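Local coordinates for adhesion and penetration protein autotransporter (Haemophilus influenzae, PDB 3SYJ), which promotes adherence to and invasion of host cells, mediates bacterial aggregation by self-association, and is probably a serine protease, at residues Ser349-Ser354 against Ser372-Gln377; Trp652-Asn657 against Ile707-Asn712; Thr728-Ser733 against Leu749-Thr754. All coordinates share one frame; numbering follows the deposited sequence.

Contact 1 (Ser349-Ser354 against Ser372-Gln377); sequences SLIFAS and SPNSNQ
Ile351 and Phe352 pair in parallel with Ser372 and Pro373, and backbone bonds run from Ser372 N to Leu350 O (3.0 Å), from Phe352 N to Ser372 O (2.8 Å) and from Asn374 N to Phe352 O (3.2 Å). Proline suits position 373 because the bonds across this pairing use the N-H groups of Ser372 and Asn374 and none from the residue between. The Phe352 side chain leaves on the face it shares with Pro373; its CB touches Gln377 CB at 3.8 Å, while the ring runs inward against Ile282 and Val396. On the face of Ile351 and Ser372, Asn374 reaches in from the turn and crosses Ile351 at about a right angle, Asn374 OD1 meeting Ile351 CG2 at 3.1 Å. Asn374 ND2 donates to a water at 2.8 Å, which in turn donates to Ala353 O. Gln377 CG lies against Ser354 C, and the bend at chi2 (79°) turns the amide back so that Gln377 OE1 accepts from Ser375 N, in the carbonyl plane on a lone pair, at 2.7 Å. Apolar residues inward, polar ones at the turn and parallel strands from successive coils mark the right-handed beta-helix of autotransporter passenger domains.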
ATOM      1  N   SER A 349      12.665 -66.119  -2.532  1.00 15.42           N
ATOM      2  CA  SER A 349      13.403 -66.258  -1.282  1.00 17.09           C
ATOM      3  C   SER A 349      14.783 -66.854  -1.546  1.00 19.42           C
ATOM      4  O   SER A 349      14.946 -67.735  -2.395  1.00 18.26           O
ATOM      5  CB  SER A 349      12.635 -67.150  -0.296  1.00 20.25           C
ATOM      6  OG  SER A 349      11.511 -66.474   0.249  1.00 20.15           O
ATOM      7  N   LEU A 350      15.780 -66.362  -0.823  1.00 16.10           N
ATOM      8  CA  LEU A 350      17.112 -66.923  -0.906  1.00 17.21           C
ATOM      9  C   LEU A 350      17.628 -67.074   0.510  1.00 17.59           C
ATOM     10  O   LEU A 350      17.731 -66.096   1.245  1.00 18.45           O
ATOM     11  CB  LEU A 350      18.034 -66.019  -1.730  1.00 18.07           C
ATOM     12  CG  LEU A 350      19.495 -66.462  -1.742  1.00 20.77           C
ATOM     13  CD1 LEU A 350      19.647 -67.874  -2.361  1.00 16.51           C
ATOM     14  CD2 LEU A 350      20.389 -65.430  -2.435  1.00 17.58           C
ATOM     15  N   ILE A 351      17.934 -68.303   0.900  1.00 18.35           N
ATOM     16  CA  ILE A 351      18.315 -68.567   2.280  1.00 21.97           C
ATOM     17  C   ILE A 351      19.777 -68.923   2.331  1.00 16.94           C
ATOM     18  O   ILE A 351      20.227 -69.814   1.615  1.00 18.40           O
ATOM     19  CB  ILE A 351      17.494 -69.725   2.918  1.00 22.33           C
ATOM     20  CG1 ILE A 351      16.043 -69.312   3.142  1.00 21.61           C
ATOM     21  CG2 ILE A 351      18.104 -70.156   4.242  1.00 22.05           C
ATOM     22  CD1 ILE A 351      15.160 -69.528   1.938  1.00 22.81           C
ATOM     23  N   PHE A 352      20.515 -68.219   3.178  1.00 17.99           N
ATOM     24  CA  PHE A 352      21.923 -68.522   3.383  1.00 21.91           C
ATOM     25  C   PHE A 352      22.091 -69.575   4.494  1.00 23.44           C
ATOM     26  O   PHE A 352      21.944 -69.280   5.688  1.00 21.08           O
ATOM     27  CB  PHE A 352      22.707 -67.239   3.696  1.00 20.02           C
ATOM     28  CG  PHE A 352      23.063 -66.424   2.472  1.00 23.86           C
ATOM     29  CD1 PHE A 352      22.076 -65.896   1.652  1.00 16.62           C
ATOM     30  CD2 PHE A 352      24.391 -66.174   2.153  1.00 19.55           C
ATOM     31  CE1 PHE A 352      22.411 -65.140   0.533  1.00 22.43           C
ATOM     32  CE2 PHE A 352      24.728 -65.423   1.034  1.00 19.62           C
ATOM     33  CZ  PHE A 352      23.737 -64.907   0.221  1.00 12.42           C
ATOM     34  N   ALA A 353      22.394 -70.805   4.089  1.00 23.13           N
ATOM     35  CA  ALA A 353      22.643 -71.888   5.037  1.00 23.16           C
ATOM     36  C   ALA A 353      24.082 -71.861   5.554  1.00 28.23           C
ATOM     37  O   ALA A 353      24.398 -72.480   6.573  1.00 26.97           O
ATOM     38  CB  ALA A 353      22.326 -73.229   4.403  1.00 19.81           C
ATOM     39  N   SER A 354      24.954 -71.146   4.848  1.00 23.68           N
ATOM     40  CA  SER A 354      26.332 -70.964   5.302  1.00 23.87           C
ATOM     41  C   SER A 354      26.856 -69.628   4.815  1.00 25.35           C
ATOM     42  O   SER A 354      26.262 -69.015   3.931  1.00 24.25           O
ATOM     43  CB  SER A 354      27.240 -72.080   4.768  1.00 24.07           C
ATOM     44  OG  SER A 354      27.541 -71.878   3.392  1.00 21.67           O
ATOM     45  N   SER A 372      17.775 -64.062   3.406  1.00 17.18           N
ATOM     46  CA  SER A 372      17.826 -64.238   4.844  1.00 17.25           C
ATOM     47  C   SER A 372      18.832 -65.296   5.273  1.00 17.89           C
ATOM     48  O   SER A 372      18.955 -66.340   4.630  1.00 18.40           O
ATOM     49  CB  SER A 372      16.426 -64.615   5.345  1.00 18.82           C
ATOM     50  OG  SER A 372      16.494 -65.249   6.614  1.00 32.06           O
ATOM     51  N   PRO A 373      19.546 -65.033   6.374  1.00 16.04           N
ATOM     52  CA  PRO A 373      20.431 -66.032   6.979  1.00 22.04           C
ATOM     53  C   PRO A 373      19.620 -66.970   7.850  1.00 22.46           C
ATOM     54  O   PRO A 373      18.645 -66.520   8.438  1.00 22.21           O
ATOM     55  CB  PRO A 373      21.330 -65.198   7.903  1.00 18.19           C
ATOM     56  CG  PRO A 373      20.765 -63.806   7.905  1.00 21.04           C
ATOM     57  CD  PRO A 373      19.461 -63.810   7.185  1.00 19.54           C
ATOM     58  N   ASN A 374      20.010 -68.234   7.956  1.00 24.24           N
ATOM     59  CA  ASN A 374      19.426 -69.090   8.983  1.00 25.62           C
ATOM     60  C   ASN A 374      19.853 -68.597  10.353  1.00 28.40           C
ATOM     61  O   ASN A 374      19.107 -68.705  11.328  1.00 27.11           O
ATOM     62  CB  ASN A 374      19.868 -70.537   8.808  1.00 25.86           C
ATOM     63  CG  ASN A 374      19.122 -71.230   7.705  1.00 27.67           C
ATOM     64  OD1 ASN A 374      18.036 -70.791   7.306  1.00 29.13           O
ATOM     65  ND2 ASN A 374      19.690 -72.320   7.198  1.00 24.62           N
ATOM     66  N   SER A 375      21.052 -68.076  10.418  1.00 21.72           N
ATOM     67  CA  SER A 375      21.616 -67.585  11.629  1.00 27.33           C
ATOM     68  C   SER A 375      22.409 -66.269  11.773  1.00 30.45           C
ATOM     69  O   SER A 375      21.937 -65.337  12.330  1.00 27.46           O
ATOM     70  CB  SER A 375      22.552 -68.616  12.177  1.00 24.99           C
ATOM     71  OG  SER A 375      22.765 -68.355  13.506  1.00 33.67           O
ATOM     72  N   ASN A 376      23.620 -66.240  11.251  1.00 28.96           N
ATOM     73  CA  ASN A 376      24.432 -65.059  11.131  1.00 26.83           C
ATOM     74  C   ASN A 376      25.340 -65.177   9.929  1.00 23.64           C
ATOM     75  O   ASN A 376      26.381 -64.625   9.875  1.00 22.46           O
ATOM     76  CB  ASN A 376      25.218 -64.837  12.403  1.00 31.97           C
ATOM     77  CG  ASN A 376      26.206 -65.974  12.711  1.00 56.90           C
ATOM     78  OD1 ASN A 376      26.122 -67.102  12.187  1.00 56.16           O
ATOM     79  ND2 ASN A 376      27.145 -65.671  13.589  1.00 57.47           N
ATOM     80  N   GLN A 377      24.889 -65.945   8.968  1.00 23.42           N
ATOM     81  CA  GLN A 377      25.627 -66.153   7.730  1.00 18.52           C
ATOM     82  C   GLN A 377      25.874 -64.825   7.019  1.00 20.38           C
ATOM     83  O   GLN A 377      25.006 -63.946   7.012  1.00 19.50           O
ATOM     84  CB  GLN A 377      24.877 -67.123   6.819  1.00 21.82           C
ATOM     85  CG  GLN A 377      24.936 -68.579   7.270  1.00 22.68           C
ATOM     86  CD  GLN A 377      23.958 -68.886   8.390  1.00 24.72           C
ATOM     87  OE1 GLN A 377      22.976 -68.175   8.580  1.00 20.92           O
ATOM     88  NE2 GLN A 377      24.225 -69.949   9.136  1.00 27.18           N
TER
HETATM   89  O   HOH W   1      22.189 -72.846   8.252  1.00 25.00           O

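Contact 2 (Trp652-Asn657 against Ile707-Asn712)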
ATOM      1  N   TRP A 652      15.158 -12.885   5.681  1.00 23.48           N
ATOM      2  CA  TRP A 652      16.297 -12.891   6.589  1.00 23.18           C
ATOM      3  C   TRP A 652      15.917 -12.341   7.950  1.00 23.60           C
ATOM      4  O   TRP A 652      15.241 -11.321   8.047  1.00 25.84           O
ATOM      5  CB  TRP A 652      17.460 -12.072   6.001  1.00 25.61           C
ATOM      6  CG  TRP A 652      18.144 -12.755   4.840  1.00 30.58           C
ATOM      7  CD1 TRP A 652      17.681 -12.858   3.553  1.00 22.29           C
ATOM      8  CD2 TRP A 652      19.406 -13.439   4.869  1.00 21.64           C
ATOM      9  NE1 TRP A 652      18.576 -13.566   2.787  1.00 23.28           N
ATOM     10  CE2 TRP A 652      19.643 -13.932   3.569  1.00 23.53           C
ATOM     11  CE3 TRP A 652      20.356 -13.678   5.866  1.00 17.29           C
ATOM     12  CZ2 TRP A 652      20.789 -14.654   3.245  1.00 20.74           C
ATOM     13  CZ3 TRP A 652      21.493 -14.400   5.543  1.00 18.51           C
ATOM     14  CH2 TRP A 652      21.700 -14.878   4.243  1.00 18.14           C
ATOM     15  N   THR A 653      16.354 -13.030   8.998  1.00 24.10           N
ATOM     16  CA  THR A 653      16.265 -12.513  10.355  1.00 24.44           C
ATOM     17  C   THR A 653      17.629 -12.583  11.037  1.00 25.59           C
ATOM     18  O   THR A 653      18.151 -13.665  11.304  1.00 24.24           O
ATOM     19  CB  THR A 653      15.237 -13.280  11.201  1.00 22.31           C
ATOM     20  OG1 THR A 653      13.945 -13.166  10.596  1.00 25.23           O
ATOM     21  CG2 THR A 653      15.183 -12.701  12.607  1.00 23.51           C
ATOM     22  N   VAL A 654      18.205 -11.419  11.303  1.00 20.98           N
ATOM     23  CA  VAL A 654      19.510 -11.339  11.934  1.00 24.46           C
ATOM     24  C   VAL A 654      19.325 -10.744  13.323  1.00 30.32           C
ATOM     25  O   VAL A 654      18.753  -9.662  13.470  1.00 30.62           O
ATOM     26  CB  VAL A 654      20.463 -10.468  11.105  1.00 22.43           C
ATOM     27  CG1 VAL A 654      21.889 -10.605  11.605  1.00 21.61           C
ATOM     28  CG2 VAL A 654      20.368 -10.850   9.640  1.00 23.03           C
ATOM     29  N   SER A 655      19.795 -11.453  14.343  1.00 29.84           N
ATOM     30  CA  SER A 655      19.505 -11.063  15.714  1.00 27.49           C
ATOM     31  C   SER A 655      20.751 -11.092  16.592  1.00 29.27           C
ATOM     32  O   SER A 655      21.848 -11.376  16.114  1.00 28.67           O
ATOM     33  CB  SER A 655      18.407 -11.954  16.297  1.00 28.13           C
ATOM     34  OG  SER A 655      18.798 -13.310  16.288  1.00 28.52           O
ATOM     35  N   ASN A 656      20.570 -10.793  17.876  1.00 33.60           N
ATOM     36  CA  ASN A 656      21.684 -10.663  18.810  1.00 28.71           C
ATOM     37  C   ASN A 656      22.782  -9.778  18.230  1.00 27.97           C
ATOM     38  O   ASN A 656      22.504  -8.682  17.760  1.00 32.23           O
ATOM     39  CB  ASN A 656      22.223 -12.037  19.191  1.00 24.60           C
ATOM     40  CG  ASN A 656      21.150 -12.937  19.759  1.00 33.26           C
ATOM     41  OD1 ASN A 656      20.434 -12.555  20.687  1.00 33.21           O
ATOM     42  ND2 ASN A 656      21.025 -14.141  19.204  1.00 24.81           N
ATOM     43  N   ASN A 657      24.022 -10.257  18.264  1.00 30.77           N
ATOM     44  CA  ASN A 657      25.145  -9.535  17.679  1.00 30.67           C
ATOM     45  C   ASN A 657      25.567 -10.133  16.345  1.00 31.20           C
ATOM     46  O   ASN A 657      26.723 -10.030  15.953  1.00 35.81           O
ATOM     47  CB  ASN A 657      26.340  -9.537  18.629  1.00 37.22           C
ATOM     48  CG  ASN A 657      26.025  -8.893  19.960  1.00 43.44           C
ATOM     49  OD1 ASN A 657      25.551  -7.758  20.017  1.00 42.69           O
ATOM     50  ND2 ASN A 657      26.286  -9.618  21.043  1.00 42.50           N
ATOM     51  N   ILE A 707      14.413  -8.247   4.978  1.00 28.94           N
ATOM     52  CA  ILE A 707      15.416  -8.354   6.019  1.00 28.10           C
ATOM     53  C   ILE A 707      14.919  -7.764   7.330  1.00 31.03           C
ATOM     54  O   ILE A 707      14.456  -6.629   7.383  1.00 33.48           O
ATOM     55  CB  ILE A 707      16.731  -7.666   5.606  1.00 30.39           C
ATOM     56  CG1 ILE A 707      17.229  -8.230   4.275  1.00 30.11           C
ATOM     57  CG2 ILE A 707      17.793  -7.835   6.696  1.00 30.04           C
ATOM     58  CD1 ILE A 707      18.541  -7.629   3.812  1.00 26.15           C
ATOM     59  N   ASN A 708      15.009  -8.552   8.389  1.00 29.22           N
ATOM     60  CA  ASN A 708      14.688  -8.056   9.710  1.00 26.59           C
ATOM     61  C   ASN A 708      15.902  -8.115  10.604  1.00 30.38           C
ATOM     62  O   ASN A 708      16.506  -9.175  10.774  1.00 28.15           O
ATOM     63  CB  ASN A 708      13.554  -8.859  10.326  1.00 31.12           C
ATOM     64  CG  ASN A 708      12.212  -8.465   9.779  1.00 39.19           C
ATOM     65  OD1 ASN A 708      11.294  -8.160  10.537  1.00 50.14           O
ATOM     66  ND2 ASN A 708      12.091  -8.449   8.457  1.00 38.51           N
ATOM     67  N   LEU A 709      16.258  -6.967  11.165  1.00 29.62           N
ATOM     68  CA  LEU A 709      17.343  -6.875  12.124  1.00 28.05           C
ATOM     69  C   LEU A 709      16.788  -6.554  13.506  1.00 34.90           C
ATOM     70  O   LEU A 709      15.950  -5.660  13.656  1.00 34.56           O
ATOM     71  CB  LEU A 709      18.340  -5.795  11.701  1.00 29.71           C
ATOM     72  CG  LEU A 709      18.888  -5.898  10.284  1.00 26.53           C
ATOM     73  CD1 LEU A 709      19.909  -4.805  10.043  1.00 33.52           C
ATOM     74  CD2 LEU A 709      19.512  -7.260  10.074  1.00 27.89           C
ATOM     75  N   THR A 710      17.250  -7.289  14.512  1.00 31.32           N
ATOM     76  CA  THR A 710      16.845  -7.028  15.887  1.00 32.31           C
ATOM     77  C   THR A 710      18.082  -6.928  16.772  1.00 34.87           C
ATOM     78  O   THR A 710      19.203  -7.129  16.303  1.00 34.44           O
ATOM     79  CB  THR A 710      15.879  -8.108  16.426  1.00 30.01           C
ATOM     80  OG1 THR A 710      16.547  -9.375  16.493  1.00 33.86           O
ATOM     81  CG2 THR A 710      14.658  -8.232  15.517  1.00 25.76           C
ATOM     82  N   ASP A 711      17.874  -6.595  18.041  1.00 34.66           N
ATOM     83  CA  ASP A 711      18.964  -6.494  19.003  1.00 31.19           C
ATOM     84  C   ASP A 711      20.099  -5.631  18.473  1.00 34.21           C
ATOM     85  O   ASP A 711      19.880  -4.480  18.117  1.00 39.68           O
ATOM     86  CB  ASP A 711      19.457  -7.889  19.373  1.00 31.88           C
ATOM     87  CG  ASP A 711      18.315  -8.844  19.655  1.00 36.33           C
ATOM     88  OD1 ASP A 711      17.451  -8.503  20.491  1.00 42.57           O
ATOM     89  OD2 ASP A 711      18.273  -9.926  19.034  1.00 36.68           O
ATOM     90  N   ASN A 712      21.306  -6.185  18.418  1.00 36.10           N
ATOM     91  CA  ASN A 712      22.461  -5.447  17.919  1.00 33.39           C
ATOM     92  C   ASN A 712      22.873  -5.871  16.520  1.00 33.46           C
ATOM     93  O   ASN A 712      23.982  -5.588  16.082  1.00 37.36           O
ATOM     94  CB  ASN A 712      23.658  -5.622  18.851  1.00 37.12           C
ATOM     95  CG  ASN A 712      23.495  -4.887  20.160  1.00 46.34           C
ATOM     96  OD1 ASN A 712      22.480  -4.237  20.399  1.00 48.49           O
ATOM     97  ND2 ASN A 712      24.502  -4.987  21.021  1.00 48.84           N
TER
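Val654 and Leu709 meet on the inward face of two parallel strands whose axes approach to 4.7 Å. Their side chains lie side by side and point the same way, with Leu709 CD2 against Val654 CB at 3.5 Å; Trp652 CB rests more loosely on Ile707 CG1, and its indole reaches on to stack with Phe632 and meet Phe662 edge-to-face. Branched aliphatics and a large aromatic suit a face turned to the core. The backbone ladder alternates from strand to strand: Asn708 N to Trp652 O (2.8 Å), Val654 N to Asn708 O (2.9 Å), Thr710 N to Val654 O (3.0 Å). Beyond the strands a carboxylate takes over, as Asp711 OD2 accepts from Asn656 N at 2.7 Å, on its anti side and 16° out of the carboxylate plane. Asp711 CG stands beside its own backbone N (chi1 -45°), bringing the carboxylate alongside the side-chain amide of Asn656, the two planes 9° apart; Asn656 ND2 bonds to Lys635 O. Asn712 ND2 gives a weak bond to Asn657 OD1 (3.1 Å). The contact therefore passes from apolar packing inside to polar bonds at the turn, where an acidic side chain satisfies a backbone N-H that the ladder does not.

Contact 3 (Thr728-Ser733 against Leu749-Thr754); sequences TLTNHS and LSDNST
His732 and Asn752 lie alongside each other and point the same way, the imidazole and amide planes 25° apart. Asn752 CB sits over one face of the ring, 3.8 Å from the His732 centroid and displaced toward the rim, a CH-pi contact; the amide continues across the same ring, with Asn752 ND2 3.4 Å from His732 CE1. A flat ring and a flat amide suit this exposed place because two flat groups can overlap closely. One residue earlier, Asp751 is directed at the other turn, its carboxylate beside the Asn731 side chain. Asp751 OD2 uses its anti lone pair to accept from Asn731 N in a nearly straight bond (2.9 Å, 178° at the hydrogen), and Asn731 O receives Asn752 N at 2.8 Å.

Both chains make type II' turns, Thr730 to Ser733 and Ser750 to Ser753, each closed by a serine. Ser733 OG occupies the position between its backbone N and carbonyl carbon (chi1 58°), which swings it back to donate to Thr730 O (2.8 Å). Ser753 OG does the same with Ser750 O, so each carbonyl is gripped by a hydroxyl and an N-H. Serine is small enough to fit here, where Ser753 CB presses on Leu729 CB at 3.4 Å.

Leu729 and Leu749 lie side by side on the interior face, Leu729 CD1 to Leu749 CG 4.1 Å. The turn of 728-733 is layered between strand 701-709, whose Leu709 packs on Leu729 and Ser733, and the turn of 749-754, where Asp751 N bonds onward to Asp770; the chain then enters strands 734-738 and 754-758.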
ATOM      1  N   THR A 728      13.626  -4.045   7.943  1.00 33.20           N
ATOM      2  CA  THR A 728      12.997  -3.606   9.183  1.00 30.31           C
ATOM      3  C   THR A 728      13.979  -3.714  10.347  1.00 31.89           C
ATOM      4  O   THR A 728      14.635  -4.737  10.528  1.00 34.60           O
ATOM      5  CB  THR A 728      11.757  -4.439   9.480  1.00 32.02           C
ATOM      6  OG1 THR A 728      10.844  -4.322   8.383  1.00 33.58           O
ATOM      7  CG2 THR A 728      11.081  -3.958  10.753  1.00 32.93           C
ATOM      8  N   LEU A 729      14.087  -2.657  11.137  1.00 29.75           N
ATOM      9  CA  LEU A 729      15.088  -2.623  12.189  1.00 31.69           C
ATOM     10  C   LEU A 729      14.470  -2.247  13.517  1.00 34.47           C
ATOM     11  O   LEU A 729      13.576  -1.408  13.580  1.00 37.61           O
ATOM     12  CB  LEU A 729      16.202  -1.636  11.845  1.00 32.81           C
ATOM     13  CG  LEU A 729      16.954  -1.890  10.545  1.00 27.47           C
ATOM     14  CD1 LEU A 729      16.187  -1.274   9.398  1.00 28.47           C
ATOM     15  CD2 LEU A 729      18.350  -1.310  10.631  1.00 33.55           C
ATOM     16  N   THR A 730      14.960  -2.876  14.578  1.00 35.19           N
ATOM     17  CA  THR A 730      14.494  -2.593  15.924  1.00 37.04           C
ATOM     18  C   THR A 730      15.693  -2.574  16.856  1.00 37.82           C
ATOM     19  O   THR A 730      16.811  -2.875  16.437  1.00 35.87           O
ATOM     20  CB  THR A 730      13.504  -3.664  16.407  1.00 33.79           C
ATOM     21  OG1 THR A 730      14.140  -4.947  16.366  1.00 34.98           O
ATOM     22  CG2 THR A 730      12.271  -3.693  15.523  1.00 30.91           C
ATOM     23  N   ASN A 731      15.461  -2.220  18.116  1.00 40.34           N
ATOM     24  CA  ASN A 731      16.522  -2.239  19.108  1.00 34.88           C
ATOM     25  C   ASN A 731      17.679  -1.343  18.690  1.00 40.31           C
ATOM     26  O   ASN A 731      17.472  -0.170  18.402  1.00 43.64           O
ATOM     27  CB  ASN A 731      16.986  -3.674  19.347  1.00 36.76           C
ATOM     28  CG  ASN A 731      15.872  -4.561  19.873  1.00 39.01           C
ATOM     29  OD1 ASN A 731      15.235  -4.236  20.873  1.00 48.21           O
ATOM     30  ND2 ASN A 731      15.624  -5.680  19.199  1.00 34.63           N
ATOM     31  N   HIS A 732      18.892  -1.888  18.650  1.00 36.53           N
ATOM     32  CA  HIS A 732      20.055  -1.104  18.243  1.00 35.66           C
ATOM     33  C   HIS A 732      20.687  -1.642  16.960  1.00 40.76           C
ATOM     34  O   HIS A 732      21.896  -1.512  16.757  1.00 42.99           O
ATOM     35  CB  HIS A 732      21.111  -1.071  19.352  1.00 36.88           C
ATOM     36  CG  HIS A 732      20.645  -0.418  20.615  1.00 51.55           C
ATOM     37  ND1 HIS A 732      19.770  -1.029  21.490  1.00 61.49           N
ATOM     38  CD2 HIS A 732      20.943   0.785  21.160  1.00 53.72           C
ATOM     39  CE1 HIS A 732      19.543  -0.226  22.516  1.00 60.57           C
ATOM     40  NE2 HIS A 732      20.243   0.881  22.339  1.00 61.00           N
ATOM     41  N   SER A 733      19.868  -2.238  16.098  1.00 33.09           N
ATOM     42  CA  SER A 733      20.346  -2.810  14.841  1.00 30.13           C
ATOM     43  C   SER A 733      20.803  -1.740  13.845  1.00 35.03           C
ATOM     44  O   SER A 733      20.358  -0.593  13.908  1.00 36.41           O
ATOM     45  CB  SER A 733      19.251  -3.661  14.216  1.00 30.48           C
ATOM     46  OG  SER A 733      18.089  -2.885  14.000  1.00 32.41           O
ATOM     47  N   LEU A 749      12.529   1.915  10.430  1.00 32.62           N
ATOM     48  CA  LEU A 749      13.355   1.910  11.632  1.00 36.03           C
ATOM     49  C   LEU A 749      12.587   2.278  12.893  1.00 35.93           C
ATOM     50  O   LEU A 749      11.862   3.270  12.915  1.00 39.69           O
ATOM     51  CB  LEU A 749      14.541   2.860  11.474  1.00 33.57           C
ATOM     52  CG  LEU A 749      15.450   2.647  10.270  1.00 36.71           C
ATOM     53  CD1 LEU A 749      14.964   3.482   9.091  1.00 32.32           C
ATOM     54  CD2 LEU A 749      16.872   3.022  10.643  1.00 37.73           C
ATOM     55  N   SER A 750      12.767   1.478  13.941  1.00 38.74           N
ATOM     56  CA  SER A 750      12.168   1.736  15.248  1.00 38.57           C
ATOM     57  C   SER A 750      13.232   1.769  16.337  1.00 41.33           C
ATOM     58  O   SER A 750      14.400   1.488  16.080  1.00 40.75           O
ATOM     59  CB  SER A 750      11.142   0.655  15.581  1.00 36.33           C
ATOM     60  OG  SER A 750      10.132   0.600  14.592  1.00 46.91           O
ATOM     61  N   ASP A 751      12.821   2.108  17.556  1.00 40.56           N
ATOM     62  CA  ASP A 751      13.711   2.082  18.713  1.00 38.46           C
ATOM     63  C   ASP A 751      14.980   2.911  18.516  1.00 42.47           C
ATOM     64  O   ASP A 751      14.915   4.116  18.286  1.00 42.56           O
ATOM     65  CB  ASP A 751      14.078   0.638  19.076  1.00 42.13           C
ATOM     66  CG  ASP A 751      12.853  -0.226  19.363  1.00 48.71           C
ATOM     67  OD1 ASP A 751      11.899   0.271  20.007  1.00 49.47           O
ATOM     68  OD2 ASP A 751      12.846  -1.406  18.943  1.00 46.55           O
ATOM     69  N   ASN A 752      16.131   2.256  18.618  1.00 42.76           N
ATOM     70  CA  ASN A 752      17.417   2.928  18.480  1.00 38.84           C
ATOM     71  C   ASN A 752      18.190   2.449  17.266  1.00 37.99           C
ATOM     72  O   ASN A 752      19.412   2.565  17.213  1.00 35.79           O
ATOM     73  CB  ASN A 752      18.265   2.699  19.728  1.00 44.85           C
ATOM     74  CG  ASN A 752      17.541   3.087  20.992  1.00 53.85           C
ATOM     75  OD1 ASN A 752      17.362   4.272  21.277  1.00 53.97           O
ATOM     76  ND2 ASN A 752      17.111   2.087  21.761  1.00 55.74           N
ATOM     77  N   SER A 753      17.480   1.902  16.290  1.00 39.53           N
ATOM     78  CA  SER A 753      18.136   1.386  15.098  1.00 38.63           C
ATOM     79  C   SER A 753      18.693   2.510  14.224  1.00 36.92           C
ATOM     80  O   SER A 753      18.358   3.680  14.406  1.00 35.41           O
ATOM     81  CB  SER A 753      17.179   0.509  14.294  1.00 34.96           C
ATOM     82  OG  SER A 753      16.050   1.252  13.873  1.00 37.93           O
ATOM     83  N   THR A 754      19.543   2.137  13.275  1.00 37.02           N
ATOM     84  CA  THR A 754      20.177   3.089  12.377  1.00 36.36           C
ATOM     85  C   THR A 754      20.220   2.545  10.956  1.00 36.95           C
ATOM     86  O   THR A 754      20.435   1.351  10.748  1.00 36.30           O
ATOM     87  CB  THR A 754      21.623   3.363  12.803  1.00 39.75           C
ATOM     88  OG1 THR A 754      21.635   3.937  14.116  1.00 45.09           O
ATOM     89  CG2 THR A 754      22.294   4.314  11.827  1.00 41.44           C
TER
HETATM   90  O   HOH W   2      10.840  -1.400  12.746  1.00 36.76           O

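How the contacts relate
The three contacts follow one another along the chain of the passenger domain, each joining parallel strands or turns of its beta-helix. Contact 1 lies far from the others: its centre is 59 Å from that of contact 2 and 68 Å from that of contact 3. Contacts 2 and 3 are neighbours with centres 10 Å apart, because strands 701-709 and 727-729 are adjacent. Ile707 O with Thr728 N and Asp711 O with His732 N, both at 2.8 Å, are probable hydrogen bonds between them. Segments 652-657, 707-712, 728-733 and 749-754 thus form a continuous stack, part of the elongated scaffold of this self-associating adhesin.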